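Local coordinates for unknown protein (Arabidopsis thaliana, PDB 2GM3), which binds AMP and belongs to the universal stress protein A family, its wider cellular role being unknown, at residues Thr43-Gln54 and Val101-Pro112. Sequence-based numbering, arbitrary orientation.
With AMP (adenosine monophosphate), chain G.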
loop_
_atom_site.group_PDB
_atom_site.type_symbol
_atom_site.label_atom_id
_atom_site.label_comp_id
_atom_site.label_asym_id
_atom_site.label_seq_id
_atom_site.Cartn_x
_atom_site.Cartn_y
_atom_site.Cartn_z
ATOM N N THR A 43 7.182 -1.155 -17.634
ATOM C CA THR A 43 7.133 -2.556 -17.263
ATOM C C THR A 43 8.482 -3.135 -16.874
ATOM O O THR A 43 8.541 -4.198 -16.263
ATOM C CB THR A 43 6.455 -3.388 -18.365
ATOM O OG1 THR A 43 7.004 -3.016 -19.628
ATOM C CG2 THR A 43 4.948 -3.095 -18.397
ATOM N N SER A 44 9.564 -2.447 -17.211
ATOM C CA SER A 44 10.882 -2.887 -16.752
ATOM C C SER A 44 11.314 -2.275 -15.419
ATOM O O SER A 44 12.336 -2.682 -14.852
ATOM C CB SER A 44 11.908 -2.703 -17.845
ATOM O OG SER A 44 11.557 -3.607 -18.868
ATOM N N ASP A 45 10.513 -1.339 -14.907
ATOM C CA ASP A 45 10.817 -0.671 -13.649
ATOM C C ASP A 45 10.264 -1.444 -12.444
ATOM O O ASP A 45 10.582 -1.146 -11.303
ATOM C CB ASP A 45 10.346 0.790 -13.714
ATOM C CG ASP A 45 11.303 1.680 -14.532
ATOM O OD1 ASP A 45 12.115 2.413 -13.912
ATOM O OD2 ASP A 45 11.277 1.652 -15.792
ATOM N N PHE A 46 9.458 -2.461 -12.723
ATOM C CA PHE A 46 8.816 -3.273 -11.694
ATOM C C PHE A 46 8.946 -4.768 -11.971
ATOM O O PHE A 46 8.954 -5.194 -13.124
ATOM C CB PHE A 46 7.331 -2.886 -11.568
ATOM C CG PHE A 46 7.128 -1.473 -11.111
ATOM C CD1 PHE A 46 7.125 -0.425 -12.029
ATOM C CD2 PHE A 46 6.996 -1.188 -9.767
ATOM C CE1 PHE A 46 6.974 0.876 -11.605
ATOM C CE2 PHE A 46 6.850 0.097 -9.332
ATOM C CZ PHE A 46 6.827 1.147 -10.245
ATOM N N LYS A 47 9.016 -5.548 -10.900
ATOM C CA LYS A 47 8.969 -6.997 -10.972
ATOM C C LYS A 47 7.886 -7.501 -10.004
ATOM O O LYS A 47 7.857 -7.125 -8.845
ATOM C CB LYS A 47 10.348 -7.570 -10.608
ATOM C CG LYS A 47 10.399 -9.080 -10.615
ATOM C CD LYS A 47 11.799 -9.627 -10.513
ATOM C CE LYS A 47 11.747 -11.149 -10.512
ATOM N NZ LYS A 47 13.007 -11.753 -11.084
ATOM N N ILE A 48 6.989 -8.337 -10.488
ATOM C CA ILE A 48 5.884 -8.780 -9.680
ATOM C C ILE A 48 6.210 -10.142 -9.065
ATOM O O ILE A 48 6.633 -11.076 -9.768
ATOM C CB ILE A 48 4.638 -8.864 -10.513
ATOM C CG1 ILE A 48 4.412 -7.524 -11.233
ATOM C CG2 ILE A 48 3.451 -9.283 -9.667
ATOM C CD1 ILE A 48 4.280 -6.243 -10.356
ATOM N N LEU A 49 6.056 -10.240 -7.749
ATOM C CA LEU A 49 6.288 -11.495 -7.047
ATOM C C LEU A 49 4.913 -11.994 -6.564
ATOM O O LEU A 49 4.317 -11.398 -5.704
ATOM C CB LEU A 49 7.282 -11.302 -5.887
ATOM C CG LEU A 49 8.598 -10.662 -6.275
ATOM C CD1 LEU A 49 9.349 -10.255 -5.057
ATOM C CD2 LEU A 49 9.455 -11.611 -7.096
ATOM N N LEU A 50 4.407 -13.050 -7.185
ATOM C CA LEU A 50 3.070 -13.525 -6.915
ATOM C C LEU A 50 3.114 -14.642 -5.911
ATOM O O LEU A 50 3.709 -15.678 -6.166
ATOM C CB LEU A 50 2.429 -14.023 -8.189
ATOM C CG LEU A 50 2.170 -13.014 -9.299
ATOM C CD1 LEU A 50 2.125 -13.725 -10.592
ATOM C CD2 LEU A 50 0.791 -12.253 -9.009
ATOM N N LEU A 51 2.512 -14.420 -4.747
ATOM C CA LEU A 51 2.480 -15.444 -3.740
ATOM C C LEU A 51 1.045 -15.907 -3.449
ATOM O O LEU A 51 0.155 -15.086 -3.163
ATOM C CB LEU A 51 3.161 -14.954 -2.485
ATOM C CG LEU A 51 2.891 -15.772 -1.225
ATOM C CD1 LEU A 51 3.640 -17.094 -1.193
ATOM C CD2 LEU A 51 3.271 -14.922 -0.018
ATOM N N HIS A 52 0.851 -17.229 -3.504
ATOM C CA HIS A 52 -0.385 -17.844 -3.046
ATOM C C HIS A 52 -0.112 -18.655 -1.822
ATOM O O HIS A 52 0.795 -19.490 -1.801
ATOM C CB HIS A 52 -0.984 -18.763 -4.108
ATOM C CG HIS A 52 -2.188 -19.497 -3.628
ATOM N ND1 HIS A 52 -3.380 -18.864 -3.346
ATOM C CD2 HIS A 52 -2.389 -20.813 -3.366
ATOM C CE1 HIS A 52 -4.269 -19.757 -2.943
ATOM N NE2 HIS A 52 -3.700 -20.949 -2.968
ATOM N N VAL A 53 -0.891 -18.437 -0.776
ATOM C CA VAL A 53 -0.761 -19.300 0.382
ATOM C C VAL A 53 -1.842 -20.369 0.356
ATOM O O VAL A 53 -3.015 -20.074 0.289
ATOM C CB VAL A 53 -0.719 -18.514 1.691
ATOM C CG1 VAL A 53 -0.381 -19.422 2.879
ATOM C CG2 VAL A 53 0.343 -17.467 1.582
ATOM N N GLN A 54 -1.417 -21.612 0.391
ATOM C CA GLN A 54 -2.332 -22.757 0.334
ATOM C C GLN A 54 -2.596 -23.330 1.740
ATOM O O GLN A 54 -1.680 -23.472 2.558
ATOM C CB GLN A 54 -1.701 -23.800 -0.586
ATOM C CG GLN A 54 -2.544 -24.947 -0.992
ATOM C CD GLN A 54 -1.705 -26.209 -1.210
ATOM O OE1 GLN A 54 -0.619 -26.164 -1.807
ATOM N NE2 GLN A 54 -2.209 -27.338 -0.723
ATOM N N VAL A 101 5.673 -7.538 -18.098
ATOM C CA VAL A 101 6.246 -7.333 -16.768
ATOM C C VAL A 101 6.865 -8.640 -16.280
ATOM O O VAL A 101 6.174 -9.677 -16.259
ATOM C CB VAL A 101 5.143 -6.974 -15.705
ATOM C CG1 VAL A 101 5.762 -6.422 -14.442
ATOM C CG2 VAL A 101 4.116 -5.999 -16.252
ATOM N N GLY A 102 8.125 -8.594 -15.844
ATOM C CA GLY A 102 8.770 -9.749 -15.229
ATOM C C GLY A 102 7.990 -10.149 -13.968
ATOM O O GLY A 102 7.470 -9.289 -13.224
ATOM N N CYS A 103 7.893 -11.456 -13.740
ATOM C CA CYS A 103 7.253 -11.966 -12.553
ATOM C C CYS A 103 7.861 -13.265 -12.064
ATOM O O CYS A 103 8.522 -13.986 -12.807
ATOM C CB CYS A 103 5.743 -12.161 -12.784
ATOM S SG CYS A 103 5.328 -13.352 -14.029
ATOM N N GLU A 104 7.624 -13.541 -10.796
ATOM C CA GLU A 104 7.922 -14.809 -10.183
ATOM C C GLU A 104 6.715 -15.204 -9.385
ATOM O O GLU A 104 6.149 -14.390 -8.667
ATOM C CB GLU A 104 9.105 -14.668 -9.252
ATOM C CG GLU A 104 10.384 -14.476 -10.004
ATOM C CD GLU A 104 11.618 -14.787 -9.168
ATOM O OE1 GLU A 104 11.623 -14.552 -7.937
ATOM O OE2 GLU A 104 12.591 -15.273 -9.760
ATOM N N ALA A 105 6.310 -16.456 -9.489
ATOM C CA ALA A 105 5.114 -16.877 -8.774
ATOM C C ALA A 105 5.379 -18.191 -8.089
ATOM O O ALA A 105 5.984 -19.084 -8.667
ATOM C CB ALA A 105 3.937 -16.999 -9.728
ATOM N N TRP A 106 4.928 -18.298 -6.843
ATOM C CA TRP A 106 5.085 -19.551 -6.118
ATOM C C TRP A 106 4.041 -19.700 -5.031
ATOM O O TRP A 106 3.275 -18.756 -4.718
ATOM C CB TRP A 106 6.481 -19.658 -5.542
ATOM C CG TRP A 106 6.693 -18.745 -4.434
ATOM C CD1 TRP A 106 6.634 -19.045 -3.118
ATOM C CD2 TRP A 106 6.979 -17.349 -4.521
ATOM N NE1 TRP A 106 6.851 -17.933 -2.378
ATOM C CE2 TRP A 106 7.084 -16.872 -3.208
ATOM C CE3 TRP A 106 7.174 -16.459 -5.587
ATOM C CZ2 TRP A 106 7.383 -15.524 -2.907
ATOM C CZ3 TRP A 106 7.484 -15.122 -5.292
ATOM C CH2 TRP A 106 7.569 -14.668 -3.959
ATOM N N ILE A 107 4.038 -20.897 -4.452
ATOM C CA ILE A 107 3.088 -21.279 -3.439
ATOM C C ILE A 107 3.836 -21.620 -2.164
ATOM O O ILE A 107 4.881 -22.258 -2.211
ATOM C CB ILE A 107 2.281 -22.492 -3.931
ATOM C CG1 ILE A 107 1.420 -22.051 -5.130
ATOM C CG2 ILE A 107 1.432 -23.068 -2.778
ATOM C CD1 ILE A 107 0.655 -23.138 -5.874
ATOM N N LYS A 108 3.312 -21.145 -1.038
ATOM C CA LYS A 108 3.748 -21.566 0.276
ATOM C C LYS A 108 2.551 -22.143 1.009
ATOM O O LYS A 108 1.406 -21.864 0.649
ATOM C CB LYS A 108 4.338 -20.374 1.022
ATOM C CG LYS A 108 5.695 -19.922 0.489
ATOM C CD LYS A 108 6.815 -20.883 0.896
ATOM C CE LYS A 108 8.134 -20.478 0.279
ATOM N NZ LYS A 108 9.182 -21.542 0.482
ATOM N N THR A 109 2.791 -22.948 2.026
ATOM C CA THR A 109 1.709 -23.568 2.772
ATOM C C THR A 109 1.620 -22.993 4.193
ATOM O O THR A 109 2.634 -22.606 4.781
ATOM C CB THR A 109 1.904 -25.127 2.780
ATOM O OG1 THR A 109 1.972 -25.606 1.430
ATOM C CG2 THR A 109 0.765 -25.866 3.509
ATOM N N GLY A 110 0.408 -22.943 4.738
ATOM C CA GLY A 110 0.213 -22.602 6.146
ATOM C C GLY A 110 -0.872 -21.568 6.293
ATOM O O GLY A 110 -1.724 -21.431 5.407
ATOM N N ASP A 111 -0.857 -20.838 7.413
ATOM C CA ASP A 111 -1.825 -19.755 7.604
ATOM C C ASP A 111 -1.458 -18.555 6.705
ATOM O O ASP A 111 -0.356 -17.993 6.825
ATOM C CB ASP A 111 -1.972 -19.356 9.078
ATOM C CG ASP A 111 -2.833 -18.101 9.255
ATOM O OD1 ASP A 111 -3.702 -17.825 8.386
ATOM O OD2 ASP A 111 -2.631 -17.363 10.235
ATOM N N PRO A 112 -2.367 -18.181 5.782
ATOM C CA PRO A 112 -2.060 -17.130 4.809
ATOM C C PRO A 112 -1.456 -15.832 5.374
ATOM O O PRO A 112 -0.437 -15.379 4.860
ATOM C CB PRO A 112 -3.399 -16.886 4.090
ATOM C CG PRO A 112 -4.095 -18.191 4.197
ATOM C CD PRO A 112 -3.710 -18.740 5.560
HETATM P P AMP G . -9.000 -9.640 3.507
HETATM O O1P AMP G . -8.989 -10.972 4.004
HETATM O O2P AMP G . -10.242 -9.256 2.793
HETATM O O3P AMP G . -8.561 -8.583 4.401
HETATM O "O5'" AMP G . -7.908 -9.533 2.352
HETATM C "C5'" AMP G . -8.060 -10.281 1.166
HETATM C "C4'" AMP G . -6.696 -10.316 0.530
HETATM O "O4'" AMP G . -5.744 -11.103 1.324
HETATM C "C3'" AMP G . -6.703 -10.961 -0.827
HETATM O "O3'" AMP G . -7.107 -9.951 -1.797
HETATM C "C2'" AMP G . -5.233 -11.319 -0.985
HETATM O "O2'" AMP G . -4.528 -10.166 -1.447
HETATM C "C1'" AMP G . -4.803 -11.679 0.432
HETATM N N9 AMP G . -5.023 -13.125 0.636
HETATM C C8 AMP G . -6.085 -13.734 1.213
HETATM N N7 AMP G . -5.892 -15.065 1.195
HETATM C C5 AMP G . -4.693 -15.298 0.648
HETATM C C6 AMP G . -3.932 -16.439 0.375
HETATM N N6 AMP G . -4.346 -17.662 0.657
HETATM N N1 AMP G . -2.749 -16.287 -0.207
HETATM C C2 AMP G . -2.262 -15.109 -0.538
HETATM N N3 AMP G . -2.938 -13.995 -0.295
HETATM C C4 AMP G . -4.147 -14.063 0.295
#
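Val53 turns its backbone N and O to the adenine of AMP, while its CA lies against Lys108 O of the neighbouring strand and its side chain packs on Pro112. The setting is the parallel sheet of a universal stress protein, a nucleotide-binding alpha/beta fold, in which strand 46-54 runs between 6-11 and 102-109, the latter outermost within the chain. Helix 81-99 lies in the connection between the two strands described here. Eight backbone hydrogen bonds join them, from Ile48 N to Gly102 O at one end to Gly110 N and Gln54 O (3.1 Å) at the other. On the edge of strand 46-54 turned from 102-109, Val53 N donates to AMP N1 (2.9 Å) and Val53 O accepts from AMP N6 (2.8 Å), an exchange matched to adenine. Gly110 has backbone angles (phi 133°) that call for glycine, and after it Pro112, which opens helix 112-123, comes up beside the adenine. There Val53 CG1, anti to its own N (chi1 -172°), presses on Pro112 CA (3.4 Å), and Pro112 CG touches AMP N6.

On the face that carries Val53, Leu51 and Leu49, the Trp106 indole folds back over the neighbouring strand. Its CG sits between the backbone N and carbonyl carbon (chi1 71°), which sets one ring face against Leu50 O, near the rim; the same oxygen accepts the Trp106 N-H. Leu49 CB meets the ring edge at CZ3. Leu51 CD1 approaches NE1, whose hydrogen bond goes to Glu119 of helix 112-123. Lys47 NZ and Glu104 OE2, 3.8 Å apart, form a long salt bridge. On the other face Leu50, which also touches Phe92 of helix 81-99 and Phe31 of helix 25-39, meets Ala105, their CB atoms 3.7 Å apart.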